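Local coordinates for A-type flavoprotein (Giardia intestinalis, PDB 2Q9U), which binds FMN and a mu-oxo-diiron centre and, as a flavodiiron protein, probably carries electrons from the flavin to the irons to scavenge O2, at residues V17-I22 / L66-A71; Y33-G38 / G174-T179; P60-W65 / A91-D96; V107-C112 / D155-Y160. One frame throughout, in Å; residues are numbered along the deposited sequence.

Overall arrangement
From the N terminus, contact 1 opens on strand 17-24 and closes at helix 62-72, bringing the two together on one side of the seven-stranded sheet of the metallo-beta-lactamase-like domain. Before it closes, contact 2 opens at 33-38 and contact 3 at 60-65, so contact 1 crosses both. Contact 3 closes at 91-96, joining helix 62-72 to the segment that follows the first group of diiron-binding residues, His85 to His90; it touches contact 1, their centres lying about 12 Å apart. Contact 4 then runs from 107-112 to 155-160 and links the two sheets of the domain. Contact 2 closes last, at 174-179, and its long loop encloses both contacts 3 and 4.

Contact 1 of 4, residues V17-I22 / L66-A71; sequences VYWVGI and LSRIAA
Trp19 meets Arg68 where strand 17-24 of the metallo-beta-lactamase-like domain lies against helix 62-72, a layer of helix packed on beta sheet. The indole swings to the guanidinium because CG of Trp19 stands opposite its backbone N (chi1 -179°). Its CZ3 then sits over the centre of the guanidinium face, 3.5 Å from Arg68 CZ. With the two planes 53° apart, one corner of the indole touches the guanidinium and the two flat groups do not stack parallel. Elsewhere Trp19 NE1 is hydrogen-bonded to Asn42 OD1, and Arg182 makes a cation-pi contact with the indole.

Val20 points toward the helix. Val20 CB lies 3.8 Å from Arg68 CB. Its methyl Val20 CG1 is 3.7 Å from Arg68 O. The other methyl, Val20 CG2, rests 3.9 Å from Ile69 CG1, the two side chains crossing at nearly a right angle. Val20 O is buried and has no partner in the model.

At Gly21 the backbone passes beside the extended Arg68 chain. Beyond it, the guanidinium is gripped by two carboxylates: NH2 forms a salt bridge with Glu64, and NH1 another with Asp279 of the second subunit, so the contact reaches the subunit interface. On the strand side, Gly21 O comes to 3.1 Å from Arg68 CD and 2.8 Å from Arg68 NE.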
loop_
_atom_site.group_PDB
_atom_site.type_symbol
_atom_site.label_atom_id
_atom_site.label_comp_id
_atom_site.label_asym_id
_atom_site.label_seq_id
_atom_site.Cartn_x
_atom_site.Cartn_y
_atom_site.Cartn_z
ATOM N N VAL A 17 32.167 22.907 -12.642
ATOM C CA VAL A 17 31.663 21.590 -12.157
ATOM C C VAL A 17 30.144 21.580 -12.287
ATOM O O VAL A 17 29.460 22.416 -11.695
ATOM C CB VAL A 17 32.139 21.219 -10.711
ATOM C CG1 VAL A 17 31.670 19.804 -10.293
ATOM C CG2 VAL A 17 33.697 21.328 -10.556
ATOM N N TYR A 18 29.638 20.666 -13.108
ATOM C CA TYR A 18 28.234 20.639 -13.493
ATOM C C TYR A 18 27.558 19.387 -12.974
ATOM O O TYR A 18 28.133 18.293 -13.053
ATOM C CB TYR A 18 28.095 20.683 -15.014
ATOM C CG TYR A 18 28.606 21.957 -15.661
ATOM C CD1 TYR A 18 29.970 22.199 -15.790
ATOM C CD2 TYR A 18 27.721 22.904 -16.151
ATOM C CE1 TYR A 18 30.447 23.390 -16.395
ATOM C CE2 TYR A 18 28.186 24.103 -16.761
ATOM C CZ TYR A 18 29.547 24.317 -16.882
ATOM O OH TYR A 18 30.035 25.469 -17.473
ATOM N N TRP A 19 26.337 19.551 -12.478
ATOM C CA TRP A 19 25.496 18.400 -12.128
ATOM C C TRP A 19 24.922 17.809 -13.389
ATOM O O TRP A 19 24.230 18.491 -14.167
ATOM C CB TRP A 19 24.398 18.820 -11.157
ATOM C CG TRP A 19 23.490 17.745 -10.708
ATOM C CD1 TRP A 19 23.670 16.906 -9.638
ATOM C CD2 TRP A 19 22.234 17.384 -11.298
ATOM N NE1 TRP A 19 22.602 16.055 -9.525
ATOM C CE2 TRP A 19 21.706 16.323 -10.530
ATOM C CE3 TRP A 19 21.499 17.873 -12.392
ATOM C CZ2 TRP A 19 20.463 15.737 -10.810
ATOM C CZ3 TRP A 19 20.261 17.281 -12.692
ATOM C CH2 TRP A 19 19.759 16.225 -11.896
ATOM N N VAL A 20 25.216 16.529 -13.611
ATOM C CA VAL A 20 24.685 15.820 -14.776
ATOM C C VAL A 20 23.983 14.498 -14.324
ATOM O O VAL A 20 23.930 13.530 -15.066
ATOM C CB VAL A 20 25.777 15.551 -15.829
ATOM C CG1 VAL A 20 26.271 16.892 -16.476
ATOM C CG2 VAL A 20 26.931 14.700 -15.249
ATOM N N GLY A 21 23.438 14.506 -13.103
ATOM C CA GLY A 21 22.800 13.319 -12.547
ATOM C C GLY A 21 21.345 13.250 -12.956
ATOM O O GLY A 21 20.914 13.898 -13.909
ATOM N N ILE A 22 20.570 12.487 -12.206
ATOM C CA ILE A 22 19.127 12.444 -12.447
ATOM C C ILE A 22 18.397 12.462 -11.122
ATOM O O ILE A 22 18.915 11.984 -10.109
ATOM C CB ILE A 22 18.670 11.235 -13.320
ATOM C CG1 ILE A 22 18.739 9.886 -12.565
ATOM C CG2 ILE A 22 19.461 11.151 -14.671
ATOM C CD1 ILE A 22 17.413 9.501 -11.803
ATOM N N LEU A 66 23.233 10.656 -20.203
ATOM C CA LEU A 66 24.076 10.910 -21.384
ATOM C C LEU A 66 23.710 12.266 -22.007
ATOM O O LEU A 66 24.607 12.992 -22.472
ATOM C CB LEU A 66 23.911 9.769 -22.396
ATOM C CG LEU A 66 24.515 8.431 -21.924
ATOM C CD1 LEU A 66 24.111 7.259 -22.847
ATOM C CD2 LEU A 66 26.052 8.526 -21.786
ATOM N N SER A 67 22.413 12.596 -21.991
ATOM C CA SER A 67 21.922 13.871 -22.537
ATOM C C SER A 67 22.490 15.064 -21.773
ATOM O O SER A 67 22.922 16.050 -22.381
ATOM C CB SER A 67 20.389 13.930 -22.570
ATOM O OG SER A 67 19.906 13.025 -23.549
ATOM N N ARG A 68 22.482 14.971 -20.440
ATOM C CA ARG A 68 23.104 16.000 -19.610
ATOM C C ARG A 68 24.605 16.146 -19.850
ATOM O O ARG A 68 25.110 17.263 -19.969
ATOM C CB ARG A 68 22.817 15.758 -18.127
ATOM C CG ARG A 68 21.329 15.827 -17.789
ATOM C CD ARG A 68 21.190 15.834 -16.268
ATOM N NE ARG A 68 19.806 15.655 -15.845
ATOM C CZ ARG A 68 18.896 16.622 -15.854
ATOM N NH1 ARG A 68 19.229 17.839 -16.287
ATOM N NH2 ARG A 68 17.653 16.362 -15.435
ATOM N N ILE A 69 25.312 15.025 -19.950
ATOM C CA ILE A 69 26.744 15.079 -20.269
ATOM C C ILE A 69 26.994 15.722 -21.643
ATOM O O ILE A 69 27.822 16.617 -21.771
ATOM C CB ILE A 69 27.418 13.673 -20.225
ATOM C CG1 ILE A 69 27.395 13.141 -18.787
ATOM C CG2 ILE A 69 28.906 13.776 -20.635
ATOM C CD1 ILE A 69 27.749 11.634 -18.676
ATOM N N ALA A 70 26.287 15.253 -22.655
ATOM C CA ALA A 70 26.461 15.747 -24.036
ATOM C C ALA A 70 26.172 17.238 -24.152
ATOM O O ALA A 70 26.722 17.921 -25.025
ATOM C CB ALA A 70 25.560 14.950 -25.011
ATOM N N ALA A 71 25.314 17.761 -23.277
ATOM C CA ALA A 71 25.010 19.184 -23.314
ATOM C C ALA A 71 26.228 19.989 -22.876
ATOM O O ALA A 71 26.412 21.118 -23.323
ATOM C CB ALA A 71 23.809 19.515 -22.451
#

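Contact 2 of 4, residues Y33-G38 / G174-T179; sequences YHTDEG and GQHYAT
Ala178 N donates to Glu37 O over 2.9 Å at an N-H...O angle of 165°, a nearly straight bond that fastens the type I beta turn from Thr35 to Gly38 onto the loop after strand 166-170. This joins two loops of the metallo-beta-lactamase-like domain beside the diiron pocket.

Among the side chains, His176 lies at the centre. Its CG is turned opposite the carbonyl carbon (chi1 -69°), which brings the imidazole up to both Tyr33 and Thr35. With Tyr33 it makes a T-shaped (edge-to-face) pair: the ring planes stand 74° apart, and His176 CD2 points at the centre of the phenol face, 3.6 Å from Tyr33 CZ. One imidazole face receives Thr35 CG2 in a CH-pi contact, 4.2 Å from the ring centroid. His176 ND1 is bonded to Ser39, and the same imidazole meets the ring of the iron-pocket residue His230 edge to face. The side chain of His176 is about 5 Å from the diiron centre, consistent with a second-shell position.

Water bridges complete the joint. One water links Tyr33 OH with His176 N; a second takes the N-H of Glu37 and donates to His176 O; a third donates to both Glu37 O and Ala178 O. Farther along the turn, Glu37 OE1, hydrogen-bonded to His191 NE2, comes within 3.6 Å of Tyr177 CE1, the carboxylate plane nearly perpendicular to the ring.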
loop_
_atom_site.group_PDB
_atom_site.type_symbol
_atom_site.label_atom_id
_atom_site.label_comp_id
_atom_site.label_asym_id
_atom_site.label_seq_id
_atom_site.Cartn_x
_atom_site.Cartn_y
_atom_site.Cartn_z
ATOM N N TYR A 33 14.730 -0.122 1.156
ATOM C CA TYR A 33 14.650 1.186 1.856
ATOM C C TYR A 33 13.365 1.907 1.420
ATOM O O TYR A 33 13.097 2.067 0.222
ATOM C CB TYR A 33 15.891 2.040 1.531
ATOM C CG TYR A 33 16.068 3.383 2.254
ATOM C CD1 TYR A 33 15.192 4.455 2.045
ATOM C CD2 TYR A 33 17.157 3.596 3.085
ATOM C CE1 TYR A 33 15.373 5.693 2.692
ATOM C CE2 TYR A 33 17.355 4.818 3.730
ATOM C CZ TYR A 33 16.467 5.851 3.532
ATOM O OH TYR A 33 16.686 7.036 4.147
ATOM N N HIS A 34 12.561 2.340 2.377
ATOM C CA HIS A 34 11.345 3.062 2.012
ATOM C C HIS A 34 11.725 4.494 1.693
ATOM O O HIS A 34 11.887 5.307 2.609
ATOM C CB HIS A 34 10.326 3.004 3.139
ATOM C CG HIS A 34 9.551 1.730 3.163
ATOM N ND1 HIS A 34 10.144 0.506 3.372
ATOM C CD2 HIS A 34 8.228 1.490 3.009
ATOM C CE1 HIS A 34 9.219 -0.441 3.341
ATOM N NE2 HIS A 34 8.048 0.132 3.113
ATOM N N THR A 35 11.903 4.790 0.402
ATOM C CA THR A 35 12.374 6.109 -0.005
ATOM C C THR A 35 11.140 6.988 -0.191
ATOM O O THR A 35 10.727 7.222 -1.311
ATOM C CB THR A 35 13.236 6.075 -1.322
ATOM O OG1 THR A 35 12.528 5.381 -2.354
ATOM C CG2 THR A 35 14.557 5.368 -1.085
ATOM N N ASP A 36 10.550 7.456 0.914
ATOM C CA ASP A 36 9.258 8.164 0.853
ATOM C C ASP A 36 9.358 9.450 0.047
ATOM O O ASP A 36 8.360 9.909 -0.526
ATOM C CB ASP A 36 8.759 8.521 2.255
ATOM C CG ASP A 36 8.322 7.300 3.053
ATOM O OD1 ASP A 36 8.293 6.179 2.509
ATOM O OD2 ASP A 36 7.995 7.477 4.241
ATOM N N GLU A 37 10.564 10.015 0.021
ATOM C CA GLU A 37 10.834 11.238 -0.744
ATOM C C GLU A 37 11.664 11.069 -2.024
ATOM O O GLU A 37 12.226 12.045 -2.499
ATOM C CB GLU A 37 11.419 12.312 0.173
ATOM C CG GLU A 37 10.472 12.562 1.355
ATOM C CD GLU A 37 10.856 13.759 2.162
ATOM O OE1 GLU A 37 11.061 14.846 1.584
ATOM O OE2 GLU A 37 10.950 13.589 3.386
ATOM N N GLY A 38 11.674 9.864 -2.595
ATOM C CA GLY A 38 12.413 9.595 -3.837
ATOM C C GLY A 38 13.913 9.600 -3.543
ATOM O O GLY A 38 14.322 9.434 -2.392
ATOM N N GLY A 174 25.174 11.326 1.684
ATOM C CA GLY A 174 23.976 11.255 0.861
ATOM C C GLY A 174 22.678 11.283 1.638
ATOM O O GLY A 174 22.643 11.006 2.861
ATOM N N GLN A 175 21.587 11.589 0.920
ATOM C CA GLN A 175 20.244 11.382 1.460
ATOM C C GLN A 175 19.362 11.013 0.268
ATOM O O GLN A 175 19.538 11.520 -0.856
ATOM C CB GLN A 175 19.652 12.631 2.159
ATOM C CG GLN A 175 20.648 13.762 2.532
ATOM C CD GLN A 175 21.099 14.569 1.311
ATOM O OE1 GLN A 175 20.277 15.055 0.525
ATOM N NE2 GLN A 175 22.403 14.734 1.164
ATOM N N HIS A 176 18.413 10.115 0.525
ATOM C CA HIS A 176 17.431 9.756 -0.496
ATOM C C HIS A 176 16.382 10.857 -0.502
ATOM O O HIS A 176 15.385 10.855 0.265
ATOM C CB HIS A 176 16.851 8.361 -0.241
ATOM C CG HIS A 176 17.837 7.260 -0.457
ATOM N ND1 HIS A 176 18.557 7.114 -1.628
ATOM C CD2 HIS A 176 18.189 6.219 0.339
ATOM C CE1 HIS A 176 19.330 6.045 -1.531
ATOM N NE2 HIS A 176 19.119 5.480 -0.351
ATOM N N TYR A 177 16.669 11.863 -1.323
ATOM C CA TYR A 177 15.852 13.069 -1.363
ATOM C C TYR A 177 15.751 13.594 -2.798
ATOM O O TYR A 177 16.758 14.040 -3.352
ATOM C CB TYR A 177 16.457 14.133 -0.429
ATOM C CG TYR A 177 15.679 15.428 -0.295
ATOM C CD1 TYR A 177 14.285 15.447 -0.317
ATOM C CD2 TYR A 177 16.353 16.654 -0.140
ATOM C CE1 TYR A 177 13.573 16.659 -0.176
ATOM C CE2 TYR A 177 15.654 17.839 0.011
ATOM C CZ TYR A 177 14.284 17.847 -0.016
ATOM O OH TYR A 177 13.622 19.050 0.121
ATOM N N ALA A 178 14.563 13.487 -3.414
ATOM C CA ALA A 178 14.345 14.028 -4.751
ATOM C C ALA A 178 13.915 15.494 -4.641
ATOM O O ALA A 178 12.886 15.785 -4.030
ATOM C CB ALA A 178 13.250 13.213 -5.550
ATOM N N THR A 179 14.679 16.384 -5.283
ATOM C CA THR A 179 14.434 17.834 -5.271
ATOM C C THR A 179 15.114 18.459 -6.487
ATOM O O THR A 179 16.044 17.867 -7.042
ATOM C CB THR A 179 14.903 18.503 -3.935
ATOM O OG1 THR A 179 14.804 19.923 -4.045
ATOM C CG2 THR A 179 16.358 18.104 -3.562
HETATM O O HOH W 1 17.721 9.353 3.217
HETATM O O HOH W 2 13.154 9.151 0.564
HETATM O O HOH W 3 10.770 14.507 -2.947
#

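Contact 3 of 4, residues P60-W65 / A91-D96; sequences PFAEEW and ASSLKD
Ser93 meets Ala62 and Trp65 at the start of helix 62-72, where the chain that has just left the iron-binding residues His85, Glu87, Asp89 and His90, the HxExDH motif of flavodiiron proteins, packs against that helix. Ala91 to Leu94 form a type I beta turn, closed by Leu94 N to Ala91 O at 2.9 Å, that leads into the short helix 94-97. The turn presents two successive side chains, those of Ser93 and Leu94, to the helix.

Ser93 comes first. Ser93 CA is 5.2 Å from Ala62 CA, a close approach that small side chains on both sides permit. The hydroxyl stands opposite the carbonyl carbon (chi1 -71°), which lays Ser93 OG against the alanine: it is 3.2 Å from Ala62 CB. This is a van der Waals contact with carbon; the buried hydroxyl is hydrogen-bonded instead to Val57 O. The backbone of Ser93 is also bonded to that of Val57, so both its main chain and its side chain are tied to the same loop. The methylene, Ser93 CB, faces the benzo part of Trp65 obliquely, at 4.1 Å from Trp65 CE3.

Leu94 adds the apolar side-chain contact. Trp65 reaches across because its CG is opposite the backbone N (chi1 174°), while the pyrrole side is held at NE1 by Ser43 and the ring of Phe101 meets the indole as well. At the far corner of the indole, Leu94 CD2 touches Trp65 CH2 at 3.8 Å.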
loop_
_atom_site.group_PDB
_atom_site.type_symbol
_atom_site.label_atom_id
_atom_site.label_comp_id
_atom_site.label_asym_id
_atom_site.label_seq_id
_atom_site.Cartn_x
_atom_site.Cartn_y
_atom_site.Cartn_z
ATOM N N PRO A 60 17.948 2.568 -15.897
ATOM C CA PRO A 60 16.758 3.151 -16.534
ATOM C C PRO A 60 16.905 4.599 -16.960
ATOM O O PRO A 60 16.155 5.048 -17.819
ATOM C CB PRO A 60 15.673 3.022 -15.449
ATOM C CG PRO A 60 16.164 1.894 -14.600
ATOM C CD PRO A 60 17.638 2.072 -14.548
ATOM N N PHE A 61 17.870 5.305 -16.370
ATOM C CA PHE A 61 18.074 6.751 -16.566
ATOM C C PHE A 61 19.275 7.079 -17.445
ATOM O O PHE A 61 19.697 8.244 -17.519
ATOM C CB PHE A 61 18.230 7.406 -15.176
ATOM C CG PHE A 61 17.082 7.109 -14.263
ATOM C CD1 PHE A 61 15.866 7.784 -14.417
ATOM C CD2 PHE A 61 17.185 6.125 -13.284
ATOM C CE1 PHE A 61 14.753 7.500 -13.577
ATOM C CE2 PHE A 61 16.086 5.826 -12.438
ATOM C CZ PHE A 61 14.871 6.525 -12.587
ATOM N N ALA A 62 19.808 6.053 -18.123
ATOM C CA ALA A 62 21.026 6.192 -18.910
ATOM C C ALA A 62 20.981 7.314 -19.937
ATOM O O ALA A 62 21.929 8.085 -20.020
ATOM C CB ALA A 62 21.396 4.864 -19.602
ATOM N N GLU A 63 19.882 7.406 -20.701
ATOM C CA GLU A 63 19.788 8.380 -21.809
ATOM C C GLU A 63 19.666 9.796 -21.296
ATOM O O GLU A 63 20.183 10.732 -21.892
ATOM C CB GLU A 63 18.602 8.080 -22.742
ATOM C CG GLU A 63 18.735 6.743 -23.531
ATOM C CD GLU A 63 19.915 6.691 -24.535
ATOM O OE1 GLU A 63 20.456 7.751 -24.959
ATOM O OE2 GLU A 63 20.307 5.557 -24.920
ATOM N N GLU A 64 18.980 9.945 -20.171
ATOM C CA GLU A 64 18.942 11.259 -19.509
ATOM C C GLU A 64 20.324 11.745 -19.055
ATOM O O GLU A 64 20.713 12.905 -19.306
ATOM C CB GLU A 64 17.952 11.223 -18.344
ATOM C CG GLU A 64 17.752 12.605 -17.684
ATOM C CD GLU A 64 16.778 12.601 -16.493
ATOM O OE1 GLU A 64 16.129 11.570 -16.173
ATOM O OE2 GLU A 64 16.692 13.664 -15.851
ATOM N N TRP A 65 21.061 10.866 -18.383
ATOM C CA TRP A 65 22.431 11.102 -17.942
ATOM C C TRP A 65 23.337 11.444 -19.139
ATOM O O TRP A 65 24.116 12.420 -19.111
ATOM C CB TRP A 65 22.913 9.831 -17.243
ATOM C CG TRP A 65 24.372 9.786 -16.820
ATOM C CD1 TRP A 65 25.012 10.628 -15.940
ATOM C CD2 TRP A 65 25.354 8.806 -17.220
ATOM N NE1 TRP A 65 26.322 10.236 -15.793
ATOM C CE2 TRP A 65 26.559 9.130 -16.562
ATOM C CE3 TRP A 65 25.334 7.713 -18.104
ATOM C CZ2 TRP A 65 27.757 8.391 -16.749
ATOM C CZ3 TRP A 65 26.518 6.973 -18.283
ATOM C CH2 TRP A 65 27.705 7.317 -17.606
ATOM N N ALA A 91 26.071 3.015 -11.276
ATOM C CA ALA A 91 26.958 2.313 -12.210
ATOM C C ALA A 91 26.280 1.546 -13.334
ATOM O O ALA A 91 26.912 1.294 -14.359
ATOM C CB ALA A 91 27.950 1.380 -11.422
ATOM N N SER A 92 25.010 1.160 -13.158
ATOM C CA SER A 92 24.459 0.143 -14.047
ATOM C C SER A 92 24.218 0.601 -15.489
ATOM O O SER A 92 24.139 -0.249 -16.404
ATOM C CB SER A 92 23.217 -0.528 -13.464
ATOM O OG SER A 92 22.181 0.403 -13.233
ATOM N N SER A 93 24.146 1.919 -15.708
ATOM C CA SER A 93 24.108 2.445 -17.100
ATOM C C SER A 93 25.368 2.052 -17.884
ATOM O O SER A 93 25.370 2.070 -19.111
ATOM C CB SER A 93 23.955 3.964 -17.108
ATOM O OG SER A 93 22.661 4.376 -16.691
ATOM N N LEU A 94 26.457 1.728 -17.195
ATOM C CA LEU A 94 27.675 1.386 -17.923
ATOM C C LEU A 94 27.562 0.048 -18.674
ATOM O O LEU A 94 28.233 -0.141 -19.695
ATOM C CB LEU A 94 28.898 1.386 -17.012
ATOM C CG LEU A 94 29.256 2.694 -16.295
ATOM C CD1 LEU A 94 30.523 2.500 -15.489
ATOM C CD2 LEU A 94 29.347 3.870 -17.263
ATOM N N LYS A 95 26.745 -0.877 -18.166
ATOM C CA LYS A 95 26.584 -2.189 -18.830
ATOM C C LYS A 95 26.352 -2.046 -20.336
ATOM O O LYS A 95 27.078 -2.628 -21.144
ATOM C CB LYS A 95 25.462 -3.015 -18.192
ATOM C CG LYS A 95 25.427 -4.452 -18.696
ATOM C CD LYS A 95 24.420 -5.302 -17.939
ATOM C CE LYS A 95 24.604 -6.776 -18.281
ATOM N NZ LYS A 95 24.787 -7.034 -19.753
ATOM N N ASP A 96 25.338 -1.270 -20.703
ATOM C CA ASP A 96 24.886 -1.201 -22.087
ATOM C C ASP A 96 25.574 -0.063 -22.832
ATOM O O ASP A 96 25.453 0.057 -24.051
ATOM C CB ASP A 96 23.367 -1.025 -22.145
ATOM C CG ASP A 96 22.622 -2.342 -22.049
ATOM O OD1 ASP A 96 23.159 -3.366 -22.522
ATOM O OD2 ASP A 96 21.501 -2.354 -21.501
#

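Contact 4 of 4, residues V107-C112 / D155-Y160; sequences VCTKKC and DSTFTY
Thr109 and Thr157 face each other tip to tip because of their first torsions. In Thr109 (chi1 61°) OG1 sits between the backbone N and the carbonyl carbon, which puts the methyl forward; in Thr157 (chi1 -43°) OG1 is turned away from the carbonyl carbon, toward Thr109. Both Thr109 CG2 and Thr109 OG1 come to 3.9 Å from Thr157 OG1, and the polar link is made by water. One water accepts from Thr109 N, 3.1 Å away, and another is hydrogen-bonded to Thr109 OG1; both donate to Thr157 OG1. That oxygen is also hydrogen-bonded to Asn84 O. Thr109 is at the N-cap of helix 110-120, and its OG1 accepts a weak capping bond from Cys112 N at 3.3 Å.

Just after the cap, the first turn of the helix lies against Asp155. Asp155 CB rests 3.6 Å from Cys112 CA, and the aliphatic part of Lys111 passes by, with CG 3.8 Å from Asp155 N. The carboxylate is hydrogen-bonded at both oxygens: OD1 to His85 ND1 and Ala86 N, OD2 to His115 ND1.

The contact thus joins the passage from strand 105-108 into helix 110-120, at one sheet, to the start of strand 157-161 in the other, as in the paired sheets of the metallo-beta-lactamase fold. Because His85 belongs to the diiron pocket, Asp155 is a second-shell residue. Its three bonds fix the rotation of the carboxylate and probably help to position the His85 imidazole beside the irons.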
loop_
_atom_site.group_PDB
_atom_site.type_symbol
_atom_site.label_atom_id
_atom_site.label_comp_id
_atom_site.label_asym_id
_atom_site.label_seq_id
_atom_site.Cartn_x
_atom_site.Cartn_y
_atom_site.Cartn_z
ATOM N N VAL A 107 38.391 5.261 -14.565
ATOM C CA VAL A 107 39.364 5.465 -13.500
ATOM C C VAL A 107 38.738 5.016 -12.192
ATOM O O VAL A 107 37.699 5.536 -11.789
ATOM C CB VAL A 107 39.729 6.966 -13.351
ATOM C CG1 VAL A 107 40.721 7.177 -12.217
ATOM C CG2 VAL A 107 40.261 7.556 -14.661
ATOM N N CYS A 108 39.380 4.061 -11.526
ATOM C CA CYS A 108 38.881 3.556 -10.263
ATOM C C CYS A 108 39.945 2.707 -9.598
ATOM O O CYS A 108 41.003 2.451 -10.180
ATOM C CB CYS A 108 37.615 2.709 -10.517
ATOM S SG CYS A 108 37.868 1.330 -11.709
ATOM N N THR A 109 39.657 2.270 -8.380
ATOM C CA THR A 109 40.546 1.386 -7.635
ATOM C C THR A 109 40.414 -0.041 -8.187
ATOM O O THR A 109 39.486 -0.356 -8.934
ATOM C CB THR A 109 40.183 1.360 -6.137
ATOM O OG1 THR A 109 38.843 0.879 -5.991
ATOM C CG2 THR A 109 40.318 2.755 -5.477
ATOM N N LYS A 110 41.336 -0.903 -7.792
ATOM C CA LYS A 110 41.337 -2.281 -8.260
ATOM C C LYS A 110 40.059 -3.019 -7.833
ATOM O O LYS A 110 39.423 -3.715 -8.645
ATOM C CB LYS A 110 42.585 -3.011 -7.770
ATOM C CG LYS A 110 42.677 -4.467 -8.245
ATOM C CD LYS A 110 42.522 -4.613 -9.757
ATOM C CE LYS A 110 43.851 -4.618 -10.486
ATOM N NZ LYS A 110 43.639 -4.711 -11.965
ATOM N N LYS A 111 39.663 -2.827 -6.580
ATOM C CA LYS A 111 38.453 -3.469 -6.078
ATOM C C LYS A 111 37.223 -3.009 -6.868
ATOM O O LYS A 111 36.363 -3.823 -7.218
ATOM C CB LYS A 111 38.298 -3.238 -4.578
ATOM C CG LYS A 111 37.138 -4.003 -3.972
ATOM C CD LYS A 111 37.349 -5.529 -4.058
ATOM C CE LYS A 111 38.178 -6.024 -2.898
ATOM N NZ LYS A 111 38.229 -7.498 -2.909
ATOM N N CYS A 112 37.164 -1.713 -7.168
ATOM C CA CYS A 112 36.047 -1.179 -7.946
ATOM C C CYS A 112 36.033 -1.774 -9.355
ATOM O O CYS A 112 34.999 -2.231 -9.809
ATOM C CB CYS A 112 36.026 0.352 -7.952
ATOM S SG CYS A 112 34.523 1.034 -8.705
ATOM N N ASP A 155 34.488 -1.796 -2.408
ATOM C CA ASP A 155 34.972 -0.901 -3.484
ATOM C C ASP A 155 34.761 0.603 -3.265
ATOM O O ASP A 155 35.143 1.417 -4.132
ATOM C CB ASP A 155 34.271 -1.256 -4.802
ATOM C CG ASP A 155 32.765 -1.314 -4.655
ATOM O OD1 ASP A 155 32.118 -0.263 -4.536
ATOM O OD2 ASP A 155 32.228 -2.439 -4.614
ATOM N N SER A 156 34.095 0.983 -2.172
ATOM C CA SER A 156 33.685 2.379 -1.963
ATOM C C SER A 156 34.902 3.313 -1.881
ATOM O O SER A 156 35.898 2.999 -1.225
ATOM C CB SER A 156 32.801 2.524 -0.718
ATOM O OG SER A 156 31.631 1.720 -0.871
ATOM N N THR A 157 34.799 4.450 -2.556
ATOM C CA THR A 157 35.911 5.382 -2.693
ATOM C C THR A 157 35.328 6.789 -2.621
ATOM O O THR A 157 34.160 6.976 -2.995
ATOM C CB THR A 157 36.590 5.212 -4.103
ATOM O OG1 THR A 157 36.722 3.811 -4.427
ATOM C CG2 THR A 157 37.971 5.886 -4.149
ATOM N N PHE A 158 36.120 7.755 -2.145
ATOM C CA PHE A 158 35.857 9.183 -2.364
ATOM C C PHE A 158 36.893 9.758 -3.351
ATOM O O PHE A 158 38.034 9.273 -3.424
ATOM C CB PHE A 158 36.022 10.017 -1.091
ATOM C CG PHE A 158 35.087 9.683 0.045
ATOM C CD1 PHE A 158 33.910 8.935 -0.142
ATOM C CD2 PHE A 158 35.391 10.159 1.333
ATOM C CE1 PHE A 158 33.058 8.675 0.943
ATOM C CE2 PHE A 158 34.536 9.900 2.428
ATOM C CZ PHE A 158 33.358 9.151 2.215
ATOM N N THR A 159 36.501 10.796 -4.086
ATOM C CA THR A 159 37.432 11.522 -4.976
ATOM C C THR A 159 37.577 12.945 -4.480
ATOM O O THR A 159 36.603 13.626 -4.139
ATOM C CB THR A 159 36.991 11.468 -6.467
ATOM O OG1 THR A 159 36.909 10.114 -6.890
ATOM C CG2 THR A 159 37.976 12.211 -7.391
ATOM N N TYR A 160 38.821 13.399 -4.397
ATOM C CA TYR A 160 39.084 14.694 -3.820
ATOM C C TYR A 160 39.825 15.589 -4.824
ATOM O O TYR A 160 40.796 15.154 -5.443
ATOM C CB TYR A 160 39.885 14.524 -2.523
ATOM C CG TYR A 160 40.346 15.855 -1.971
ATOM C CD1 TYR A 160 39.425 16.773 -1.464
ATOM C CD2 TYR A 160 41.706 16.218 -1.982
ATOM C CE1 TYR A 160 39.831 18.021 -0.969
ATOM C CE2 TYR A 160 42.119 17.456 -1.471
ATOM C CZ TYR A 160 41.190 18.342 -0.971
ATOM O OH TYR A 160 41.578 19.568 -0.471
HETATM O O HOH W 4 37.094 3.520 -7.144
HETATM O O HOH W 5 38.194 1.717 -3.213
#